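Local coordinates for alpha-ketoglutarate-dependent 2,4-dichlorophenoxyacetate dioxygenase (Bradyrhizobium diazoefficiens, PDB 5BKE), which probably acts as a metal- and 2-oxoglutarate-dependent dioxygenase of the TfdA family that degrades aryloxyalkanoate herbicides, at residues H115-F120 with W257-T262. Residues are numbered along the deposited sequence; the frame is centred on the assembly and turned at random.
Sequences HSDSSF and WDNRQT. With MN (manganese (II) ion), chain N; OGA (N-oxalylglycine), chain O.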
ATOM      1  N   HIS C 115     -19.114 -13.890 -34.091  1.00 19.43           N
ATOM      2  CA  HIS C 115     -18.251 -14.961 -34.572  1.00 18.93           C
ATOM      3  C   HIS C 115     -16.804 -14.515 -34.691  1.00 18.81           C
ATOM      4  O   HIS C 115     -16.510 -13.317 -34.750  1.00 18.90           O
ATOM      5  CB  HIS C 115     -18.764 -15.532 -35.921  1.00 18.40           C
ATOM      6  CG  HIS C 115     -18.579 -14.619 -37.102  1.00 17.65           C
ATOM      7  ND1 HIS C 115     -19.472 -13.615 -37.412  1.00 17.90           N
ATOM      8  CD2 HIS C 115     -17.627 -14.583 -38.064  1.00 17.51           C
ATOM      9  CE1 HIS C 115     -19.068 -12.992 -38.507  1.00 17.79           C
ATOM     10  NE2 HIS C 115     -17.946 -13.555 -38.920  1.00 17.07           N
ATOM     11  N   SER C 116     -15.915 -15.504 -34.715  1.00 18.88           N
ATOM     12  CA  SER C 116     -14.503 -15.327 -35.052  1.00 19.06           C
ATOM     13  C   SER C 116     -14.298 -16.109 -36.355  1.00 19.98           C
ATOM     14  O   SER C 116     -14.757 -17.254 -36.459  1.00 20.87           O
ATOM     15  CB  SER C 116     -13.635 -15.872 -33.915  1.00 17.87           C
ATOM     16  OG  SER C 116     -12.265 -15.667 -34.166  1.00 18.16           O
ATOM     17  N   ASP C 117     -13.659 -15.495 -37.352  1.00 20.72           N
ATOM     18  CA  ASP C 117     -13.637 -16.071 -38.703  1.00 21.58           C
ATOM     19  C   ASP C 117     -12.857 -17.374 -38.732  1.00 23.27           C
ATOM     20  O   ASP C 117     -11.784 -17.489 -38.089  1.00 22.84           O
ATOM     21  CB  ASP C 117     -13.015 -15.121 -39.737  1.00 20.97           C
ATOM     22  CG  ASP C 117     -13.882 -13.919 -40.055  1.00 20.96           C
ATOM     23  OD1 ASP C 117     -15.128 -13.997 -39.993  1.00 20.32           O
ATOM     24  OD2 ASP C 117     -13.287 -12.876 -40.400  1.00 21.11           O
ATOM     25  N   SER C 118     -13.421 -18.326 -39.487  1.00 23.76           N
ATOM     26  CA  SER C 118     -12.804 -19.634 -39.732  0.84 23.66           C
ATOM     27  C   SER C 118     -12.480 -20.417 -38.453  1.00 24.82           C
ATOM     28  O   SER C 118     -11.533 -21.217 -38.426  1.00 25.68           O
ATOM     29  CB  SER C 118     -11.561 -19.487 -40.620  0.84 23.38           C
ATOM     30  OG  SER C 118     -11.915 -19.093 -41.933  0.84 23.59           O
ATOM     31  N   SER C 119     -13.259 -20.187 -37.392  1.00 24.96           N
ATOM     32  CA  SER C 119     -13.080 -20.924 -36.146  1.00 25.53           C
ATOM     33  C   SER C 119     -13.469 -22.412 -36.323  1.00 27.19           C
ATOM     34  O   SER C 119     -13.105 -23.265 -35.499  1.00 27.19           O
ATOM     35  CB  SER C 119     -13.822 -20.240 -34.982  1.00 23.28           C
ATOM     36  OG  SER C 119     -15.228 -20.356 -35.081  1.00 23.47           O
ATOM     37  N   PHE C 120     -14.200 -22.693 -37.412  1.00 29.07           N
ATOM     38  CA  PHE C 120     -14.530 -24.052 -37.896  1.00 29.28           C
ATOM     39  C   PHE C 120     -13.377 -24.771 -38.623  1.00 29.60           C
ATOM     40  O   PHE C 120     -13.572 -25.869 -39.141  1.00 31.32           O
ATOM     41  CB  PHE C 120     -15.761 -23.997 -38.821  1.00 29.00           C
ATOM     42  CG  PHE C 120     -15.619 -23.024 -39.958  1.00 29.44           C
ATOM     43  CD1 PHE C 120     -14.887 -23.362 -41.110  1.00 29.64           C
ATOM     44  CD2 PHE C 120     -16.201 -21.752 -39.878  1.00 29.26           C
ATOM     45  CE1 PHE C 120     -14.739 -22.444 -42.152  1.00 29.82           C
ATOM     46  CE2 PHE C 120     -16.066 -20.834 -40.925  1.00 28.95           C
ATOM     47  CZ  PHE C 120     -15.331 -21.180 -42.059  1.00 29.20           C
ATOM     48  N   TRP C 257      -9.062  -6.938 -38.451  1.00 20.72           N
ATOM     49  CA  TRP C 257      -9.166  -7.444 -37.093  1.00 20.65           C
ATOM     50  C   TRP C 257      -8.363  -8.719 -36.872  1.00 21.08           C
ATOM     51  O   TRP C 257      -8.143  -9.501 -37.817  1.00 20.44           O
ATOM     52  CB  TRP C 257     -10.634  -7.615 -36.673  1.00 19.87           C
ATOM     53  CG  TRP C 257     -11.443  -8.569 -37.519  1.00 20.32           C
ATOM     54  CD1 TRP C 257     -11.590  -9.920 -37.319  1.00 19.73           C
ATOM     55  CD2 TRP C 257     -12.241  -8.245 -38.670  1.00 20.28           C
ATOM     56  NE1 TRP C 257     -12.408 -10.452 -38.281  1.00 20.70           N
ATOM     57  CE2 TRP C 257     -12.828  -9.453 -39.122  1.00 20.42           C
ATOM     58  CE3 TRP C 257     -12.502  -7.055 -39.374  1.00 20.41           C
ATOM     59  CZ2 TRP C 257     -13.668  -9.510 -40.243  1.00 20.17           C
ATOM     60  CZ3 TRP C 257     -13.345  -7.106 -40.489  1.00 20.22           C
ATOM     61  CH2 TRP C 257     -13.911  -8.330 -40.914  1.00 21.16           C
ATOM     62  N   ASP C 258      -7.916  -8.903 -35.629  1.00 19.44           N
ATOM     63  CA  ASP C 258      -7.265 -10.129 -35.221  1.00 19.44           C
ATOM     64  C   ASP C 258      -8.315 -11.092 -34.700  1.00 19.85           C
ATOM     65  O   ASP C 258      -8.939 -10.861 -33.651  1.00 19.12           O
ATOM     66  CB  ASP C 258      -6.170  -9.867 -34.181  1.00 19.63           C
ATOM     67  CG  ASP C 258      -5.343 -11.112 -33.870  1.00 20.94           C
ATOM     68  OD1 ASP C 258      -5.594 -12.196 -34.455  1.00 20.69           O
ATOM     69  OD2 ASP C 258      -4.415 -11.001 -33.038  1.00 21.60           O
ATOM     70  N   ASN C 259      -8.512 -12.183 -35.447  1.00 19.41           N
ATOM     71  CA  ASN C 259      -9.507 -13.215 -35.082  1.00 18.87           C
ATOM     72  C   ASN C 259      -9.133 -13.950 -33.795  1.00 18.91           C
ATOM     73  O   ASN C 259     -10.003 -14.491 -33.111  1.00 18.48           O
ATOM     74  CB  ASN C 259      -9.709 -14.205 -36.242  1.00 18.45           C
ATOM     75  CG  ASN C 259     -10.487 -13.587 -37.400  1.00 18.14           C
ATOM     76  OD1 ASN C 259     -11.694 -13.300 -37.290  1.00 17.51           O
ATOM     77  ND2 ASN C 259      -9.794 -13.352 -38.508  1.00 17.50           N
ATOM     78  N   ARG C 260      -7.838 -13.932 -33.468  1.00 18.57           N
ATOM     79  CA  ARG C 260      -7.297 -14.597 -32.280  1.00 19.92           C
ATOM     80  C   ARG C 260      -7.633 -13.864 -30.953  1.00 20.52           C
ATOM     81  O   ARG C 260      -7.482 -14.454 -29.869  1.00 20.28           O
ATOM     82  CB  ARG C 260      -5.776 -14.802 -32.420  1.00 19.69           C
ATOM     83  CG  ARG C 260      -5.339 -15.414 -33.757  1.00 19.74           C
ATOM     84  CD  ARG C 260      -3.830 -15.404 -33.945  1.00 19.61           C
ATOM     85  NE  ARG C 260      -3.292 -14.046 -33.981  1.00 19.99           N
ATOM     86  CZ  ARG C 260      -2.006 -13.728 -34.098  1.00 20.41           C
ATOM     87  NH1 ARG C 260      -1.074 -14.673 -34.217  1.00 20.76           N
ATOM     88  NH2 ARG C 260      -1.648 -12.448 -34.112  1.00 20.44           N
ATOM     89  N   GLN C 261      -8.134 -12.623 -31.062  1.00 20.15           N
ATOM     90  CA  GLN C 261      -8.407 -11.743 -29.913  1.00 20.70           C
ATOM     91  C   GLN C 261      -9.817 -11.156 -29.872  1.00 21.48           C
ATOM     92  O   GLN C 261     -10.130 -10.399 -28.941  1.00 21.05           O
ATOM     93  CB  GLN C 261      -7.409 -10.574 -29.887  1.00 20.57           C
ATOM     94  CG  GLN C 261      -5.954 -10.987 -29.815  1.00 21.39           C
ATOM     95  CD  GLN C 261      -5.030  -9.806 -29.704  1.00 21.55           C
ATOM     96  OE1 GLN C 261      -4.705  -9.381 -28.598  1.00 21.03           O
ATOM     97  NE2 GLN C 261      -4.595  -9.261 -30.849  1.00 20.75           N
ATOM     98  N   THR C 262     -10.647 -11.476 -30.873  1.00 21.26           N
ATOM     99  CA  THR C 262     -11.927 -10.792 -31.073  1.00 22.03           C
ATOM    100  C   THR C 262     -13.074 -11.690 -31.525  1.00 22.66           C
ATOM    101  O   THR C 262     -12.863 -12.808 -31.998  1.00 23.13           O
ATOM    102  CB  THR C 262     -11.839  -9.681 -32.152  1.00 23.10           C
ATOM    103  OG1 THR C 262     -11.498 -10.268 -33.419  1.00 24.23           O
ATOM    104  CG2 THR C 262     -10.841  -8.576 -31.787  1.00 22.26           C
TER
HETATM  105 MN    MN N 401     -16.677 -12.641 -40.247  1.00 21.18          MN
HETATM  106  C1  OGA O 402     -16.471 -10.936 -42.427  1.00 29.89           C
HETATM  107  C2  OGA O 402     -17.665 -10.455 -41.768  1.00 28.89           C
HETATM  108  C4  OGA O 402     -19.354  -8.670 -41.663  1.00 31.18           C
HETATM  109  C5  OGA O 402     -19.722  -7.529 -42.570  1.00 32.50           C
HETATM  110  O1  OGA O 402     -15.815 -11.835 -41.846  1.00 29.18           O
HETATM  111  O2  OGA O 402     -16.131 -10.411 -43.511  1.00 31.38           O
HETATM  112  O2' OGA O 402     -18.194 -11.177 -40.927  1.00 28.82           O
HETATM  113  O3  OGA O 402     -19.948  -7.806 -43.770  1.00 34.75           O
HETATM  114  N1  OGA O 402     -18.087  -9.241 -42.093  1.00 29.78           N
HETATM  115  O4  OGA O 402     -19.769  -6.371 -42.095  1.00 31.84           O
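The HxD motif that supplies two of the three protein ligands of the facial triad in a TauD/TfdA-type dioxygenase is tied here, through Asp117 and its neighbour Ser116, to Trp257 of strand 254-258 and to Asn259. His115 NE2 and Asp117 OD1 bind manganese, the latter at 2.1 Å; His264 completes the triad, and N-oxalylglycine chelates the ion through O1 and O2'. With OD1 given to the metal, the second oxygen of Asp117 faces the indole edge of Trp257, whose NE1 makes a weak, bent bond to OD2 (3.3 Å). Carboxylate and ring planes are 54° apart. Ser128 OG also bonds to OD2, which would help to fix the rotation of the carboxylate. The same edge of Trp257 runs on to the inhibitor, with CZ2 3.5 Å from its O1. Asn259 holds the backbone of the metal ligand as a second-shell partner: its OD1 accepts a hydrogen bond from Asp117 N at 2.9 Å, the donor lying well above the carbonyl plane, and a second, weak one from Trp257 NE1. Its ND2 turns to Ser128 OG and Lys126 O. Replacing Asn259 by alanine removes this amide, and the Asp117 N–H and Ser128 OG would probably lose a partner, leaving the metal-binding carboxylate less firmly placed. With chi1 at -177°, the OG of Ser116 lies opposite the backbone N and donates to Asn259 O at 2.8 Å. The buried contact thus joins the loop between helix 103-108 and strand 127-132 to strand 254-258 and the residues after it, the strand lying between strands 42-45 and 127-132 in the main sheet.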